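Local structure of ferrichrome ABC transporter substrate-binding protein (Staphylococcus pseudintermedius, 5FLY) at residues Ser56-Lys61 with Pro262-Val267; Val158-Asp163 with Glu180-Ala185. The protein probably binds ferrichrome, a hydroxamate iron(III) siderophore, and hands it to an ABC transporter for iron uptake, as a class III solute-binding protein. All blocks are in the same frame, centred on the assembly; numbering follows the deposited sequence.

Interaction 1 (Ser56-Lys61 with Pro262-Val267); sequences SPVLAK and PYTLDV
Ser56 OG, at the N-cap of helix 57-62, and Thr264 OG1 of helix 262-278 are joined by one water. Ser56 OG turns back over the first turn of its own helix, with chi1 at 161°, and accepts a nearly straight bond from Leu59 N (3.1 Å from N to OG) and a weak, bent one from Val58 N. The water lies 2.7 Å from Ser56 OG and donates to Thr264 OG1, also over 2.7 Å. Thr264 OG1 is bonded to Asp261 OD1 as well, so Asp261 helps to fix the hydroxyl that the water addresses; the side chain of Thr264 is about 8 Å from the bound polyether. Val58 carries the direct packing. With CG1 anti to the backbone N (chi1 178°), both of its methyls meet the other helix: CG1 lies 3.7 Å from Tyr263 CB and also against the backbone N of Thr264. Its CG2 meets Val267 CG2 at 4.2 Å, the two valine side chains passing each other in opposite directions. Val256 of helix 254-257 touches both valines. Leu59 leans toward Thr264 with CD2 and also packs on Val53 and Tyr259. Lys61 folds back along its own helix and gives NZ to Val58 O at 2.9 Å. The Tyr263 ring leads away from Val58 and meets Tyr41 edge-to-face. The short axes run 9.5 Å apart at 134°. No direct hydrogen bond crosses between the two segments; the contact rests on Val58 packed against Tyr263 CB and Val267, and on one water between two hydroxyls, whose Ser56 end also caps a helix.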
# COMPACT_ATOMS: atom_id res chain seq x y z
N SER A 56 11.10 -0.41 -4.86
CA SER A 56 10.05 0.31 -5.58
C SER A 56 10.63 1.43 -6.44
O SER A 56 11.32 2.31 -5.91
CB SER A 56 9.02 0.91 -4.62
OG SER A 56 8.29 1.94 -5.28
N PRO A 57 10.35 1.43 -7.76
CA PRO A 57 10.91 2.50 -8.58
C PRO A 57 10.40 3.86 -8.13
O PRO A 57 11.10 4.86 -8.26
CB PRO A 57 10.41 2.16 -9.99
CG PRO A 57 10.11 0.70 -9.94
CD PRO A 57 9.64 0.42 -8.56
N VAL A 58 9.18 3.88 -7.58
CA VAL A 58 8.56 5.11 -7.13
C VAL A 58 9.28 5.66 -5.91
O VAL A 58 9.70 6.81 -5.90
CB VAL A 58 7.07 4.89 -6.78
CG1 VAL A 58 6.44 6.19 -6.25
CG2 VAL A 58 6.30 4.36 -8.00
N LEU A 59 9.41 4.84 -4.88
CA LEU A 59 10.04 5.30 -3.65
C LEU A 59 11.55 5.47 -3.78
O LEU A 59 12.12 6.34 -3.14
CB LEU A 59 9.72 4.35 -2.49
CG LEU A 59 8.23 4.14 -2.22
CD1 LEU A 59 8.04 3.12 -1.09
CD2 LEU A 59 7.52 5.44 -1.88
N ALA A 60 12.21 4.66 -4.61
CA ALA A 60 13.67 4.72 -4.71
C ALA A 60 14.14 6.11 -5.10
O ALA A 60 15.11 6.62 -4.55
CB ALA A 60 14.19 3.67 -5.72
N LYS A 61 13.44 6.75 -6.03
CA LYS A 61 13.87 8.06 -6.49
C LYS A 61 13.64 9.14 -5.42
O LYS A 61 14.27 10.18 -5.46
CB LYS A 61 13.16 8.45 -7.79
CG LYS A 61 11.68 8.41 -7.71
CD LYS A 61 11.03 8.98 -8.96
CE LYS A 61 9.51 8.80 -8.89
NZ LYS A 61 8.94 9.11 -7.52
N PRO A 262 1.16 8.45 -0.81
CA PRO A 262 0.73 9.41 -1.84
C PRO A 262 1.52 9.36 -3.16
O PRO A 262 0.90 9.63 -4.20
CB PRO A 262 0.91 10.77 -1.15
CG PRO A 262 0.74 10.44 0.34
CD PRO A 262 1.37 9.08 0.51
N TYR A 263 2.82 9.09 -3.15
CA TYR A 263 3.57 9.02 -4.41
C TYR A 263 3.07 7.84 -5.22
O TYR A 263 2.76 7.97 -6.40
CB TYR A 263 5.08 8.88 -4.17
CG TYR A 263 5.75 10.07 -3.54
CD1 TYR A 263 6.10 11.18 -4.31
CD2 TYR A 263 6.06 10.07 -2.18
CE1 TYR A 263 6.73 12.27 -3.73
CE2 TYR A 263 6.70 11.14 -1.60
CZ TYR A 263 7.02 12.25 -2.37
OH TYR A 263 7.66 13.33 -1.80
N THR A 264 2.97 6.69 -4.57
CA THR A 264 2.53 5.47 -5.25
C THR A 264 1.10 5.62 -5.71
O THR A 264 0.75 5.20 -6.81
CB THR A 264 2.66 4.23 -4.34
OG1 THR A 264 4.03 4.05 -3.96
CG2 THR A 264 2.18 3.00 -5.08
N LEU A 265 0.27 6.24 -4.86
CA LEU A 265 -1.13 6.47 -5.19
C LEU A 265 -1.26 7.29 -6.47
O LEU A 265 -2.06 6.96 -7.34
CB LEU A 265 -1.86 7.15 -4.03
CG LEU A 265 -2.15 6.31 -2.78
CD1 LEU A 265 -2.65 7.22 -1.63
CD2 LEU A 265 -3.16 5.20 -3.06
N ASP A 266 -0.46 8.35 -6.62
CA ASP A 266 -0.54 9.17 -7.83
C ASP A 266 -0.20 8.35 -9.08
O ASP A 266 -0.90 8.41 -10.08
CB ASP A 266 0.39 10.40 -7.74
CG ASP A 266 -0.16 11.50 -6.83
OD1 ASP A 266 -1.39 11.52 -6.57
OD2 ASP A 266 0.64 12.36 -6.39
N VAL A 267 0.88 7.58 -9.00
CA VAL A 267 1.33 6.78 -10.12
C VAL A 267 0.31 5.70 -10.49
O VAL A 267 -0.02 5.52 -11.68
CB VAL A 267 2.70 6.14 -9.80
CG1 VAL A 267 3.12 5.17 -10.90
CG2 VAL A 267 3.74 7.23 -9.64
O HOH W 1 5.59 2.09 -4.98

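Interaction 2 (Val158-Asp163 with Glu180-Ala185); sequences VTIFED and EVLYQA
Tyr183 OH is the polar atom gripped here: it donates to Val158 O at 2.7 Å and accepts from a water, also at 2.7 Å, which in turn accepts a hydrogen bond from Ile160 N. The phenol thus spans two successive backbone groups on one side of strand 158-164, directly and through water. The hydroxyl approaches Val158 O from above the carbonyl plane, 53° out of it, whereas the oxygen lies in the plane of the ring, at its edge. Val158 CG1 occupies the position between backbone N and carbonyl carbon (chi1 58°), which carries it to within 3.4 Å of Tyr183 CE1, a tight approach. Ile160 extends CD1 to both helix residues, 3.7 Å from Leu182 CD1 and 3.8 Å from Tyr183 CE2, so two side chains of alternate strand residues approach the ring obliquely from the same side. All these groups are buried. Farther along the strand, Glu162 contacts the bound polyether and pairs with Arg177. Helix 179-185 thereby covers one side of the mixed sheet: Leu182 also packs on Ile220 of the adjoining parallel strand 218-223 and on Leu272 of helix 262-278, and Tyr113 of helix 113-124 touches Glu180 and Gln184.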
# COMPACT_ATOMS: atom_id res chain seq x y z
N VAL A 158 -13.76 -6.10 -9.86
CA VAL A 158 -12.35 -6.31 -10.19
C VAL A 158 -11.71 -7.23 -9.15
O VAL A 158 -12.10 -7.25 -7.98
CB VAL A 158 -11.58 -4.97 -10.31
CG1 VAL A 158 -11.66 -4.19 -9.03
CG2 VAL A 158 -10.12 -5.20 -10.73
N THR A 159 -10.77 -8.02 -9.64
CA THR A 159 -9.96 -8.93 -8.85
C THR A 159 -8.50 -8.59 -9.05
O THR A 159 -8.08 -8.38 -10.19
CB THR A 159 -10.20 -10.39 -9.28
OG1 THR A 159 -11.57 -10.74 -9.02
CG2 THR A 159 -9.24 -11.36 -8.56
N ILE A 160 -7.74 -8.52 -7.96
CA ILE A 160 -6.29 -8.33 -8.04
C ILE A 160 -5.60 -9.61 -7.61
O ILE A 160 -5.74 -10.04 -6.46
CB ILE A 160 -5.77 -7.17 -7.14
CG1 ILE A 160 -6.56 -5.88 -7.37
CG2 ILE A 160 -4.29 -6.93 -7.41
CD1 ILE A 160 -6.41 -4.89 -6.25
N PHE A 161 -4.90 -10.22 -8.55
CA PHE A 161 -3.96 -11.29 -8.24
C PHE A 161 -2.53 -10.75 -8.23
O PHE A 161 -2.19 -9.82 -8.97
CB PHE A 161 -4.07 -12.43 -9.23
CG PHE A 161 -5.39 -13.18 -9.18
CD1 PHE A 161 -5.84 -13.81 -8.02
CD2 PHE A 161 -6.16 -13.29 -10.33
CE1 PHE A 161 -7.05 -14.51 -8.01
CE2 PHE A 161 -7.36 -13.98 -10.33
CZ PHE A 161 -7.81 -14.60 -9.17
N GLU A 162 -1.68 -11.32 -7.37
CA GLU A 162 -0.24 -11.08 -7.49
C GLU A 162 0.50 -12.40 -7.64
O GLU A 162 0.28 -13.34 -6.87
CB GLU A 162 0.32 -10.32 -6.29
CG GLU A 162 1.85 -10.19 -6.34
CD GLU A 162 2.43 -9.25 -5.30
OE1 GLU A 162 1.68 -8.81 -4.39
OE2 GLU A 162 3.64 -8.96 -5.40
N ASP A 163 1.37 -12.43 -8.64
CA ASP A 163 2.31 -13.52 -8.90
C ASP A 163 3.61 -13.20 -8.17
O ASP A 163 4.32 -12.25 -8.51
CB ASP A 163 2.49 -13.65 -10.43
CG ASP A 163 3.71 -14.47 -10.84
OD1 ASP A 163 3.93 -15.56 -10.28
OD2 ASP A 163 4.44 -14.03 -11.77
N GLU A 180 -6.50 0.04 -2.89
CA GLU A 180 -7.08 1.28 -2.38
C GLU A 180 -7.67 2.10 -3.52
O GLU A 180 -8.78 2.61 -3.42
CB GLU A 180 -6.03 2.08 -1.63
CG GLU A 180 -5.54 1.36 -0.38
CD GLU A 180 -4.42 0.35 -0.64
OE1 GLU A 180 -3.92 0.24 -1.79
OE2 GLU A 180 -4.03 -0.30 0.36
N VAL A 181 -6.92 2.22 -4.61
CA VAL A 181 -7.40 2.99 -5.75
C VAL A 181 -8.65 2.34 -6.38
O VAL A 181 -9.63 3.02 -6.66
CB VAL A 181 -6.29 3.17 -6.80
CG1 VAL A 181 -6.87 3.74 -8.10
CG2 VAL A 181 -5.18 4.04 -6.23
N LEU A 182 -8.59 1.03 -6.60
CA LEU A 182 -9.64 0.32 -7.31
C LEU A 182 -10.94 0.22 -6.52
O LEU A 182 -12.00 0.54 -7.05
CB LEU A 182 -9.15 -1.07 -7.70
CG LEU A 182 -8.04 -1.08 -8.75
CD1 LEU A 182 -7.35 -2.44 -8.81
CD2 LEU A 182 -8.58 -0.65 -10.12
N TYR A 183 -10.86 -0.18 -5.25
CA TYR A 183 -12.06 -0.46 -4.46
C TYR A 183 -12.58 0.74 -3.66
O TYR A 183 -13.79 0.84 -3.42
CB TYR A 183 -11.80 -1.61 -3.50
CG TYR A 183 -11.43 -2.89 -4.20
CD1 TYR A 183 -12.32 -3.52 -5.06
CD2 TYR A 183 -10.18 -3.47 -4.00
CE1 TYR A 183 -11.98 -4.72 -5.70
CE2 TYR A 183 -9.83 -4.65 -4.64
CZ TYR A 183 -10.73 -5.27 -5.49
OH TYR A 183 -10.38 -6.45 -6.12
N GLN A 184 -11.68 1.61 -3.21
CA GLN A 184 -12.10 2.75 -2.39
C GLN A 184 -12.20 4.02 -3.23
O GLN A 184 -13.27 4.63 -3.30
CB GLN A 184 -11.14 2.96 -1.21
CG GLN A 184 -11.05 1.73 -0.30
CD GLN A 184 -10.17 1.96 0.90
OE1 GLN A 184 -10.37 2.90 1.68
NE2 GLN A 184 -9.15 1.10 1.06
N ALA A 185 -11.10 4.44 -3.84
CA ALA A 185 -11.08 5.70 -4.60
C ALA A 185 -11.99 5.64 -5.84
O ALA A 185 -12.74 6.59 -6.09
CB ALA A 185 -9.66 6.06 -5.00
O HOH W 2 -8.44 -8.06 -5.15

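Overall arrangement
The centres of the two interactions lie about 17 Å apart. Along the chain the order is 56-61, 158-163, 180-185 and 262-267, so both segments of interaction 2 fall between those of interaction 1. Helix 57-62 follows strand 46-50 of the parallel sheet, whereas strand 158-164 is central in the mixed sheet; each belongs to one half of the protein. Helix 262-278 connects the contacts: its first turns meet helix 57-62, and Leu265 CD2 touches Val181 CG2 at 3.9 Å. Interaction 1 bridges the halves beside the pocket holding the polyether, while interaction 2 packs a helix on the sheet within one half, consistent with a bilobal class III binding protein whose siderophore cleft lies between its lobes.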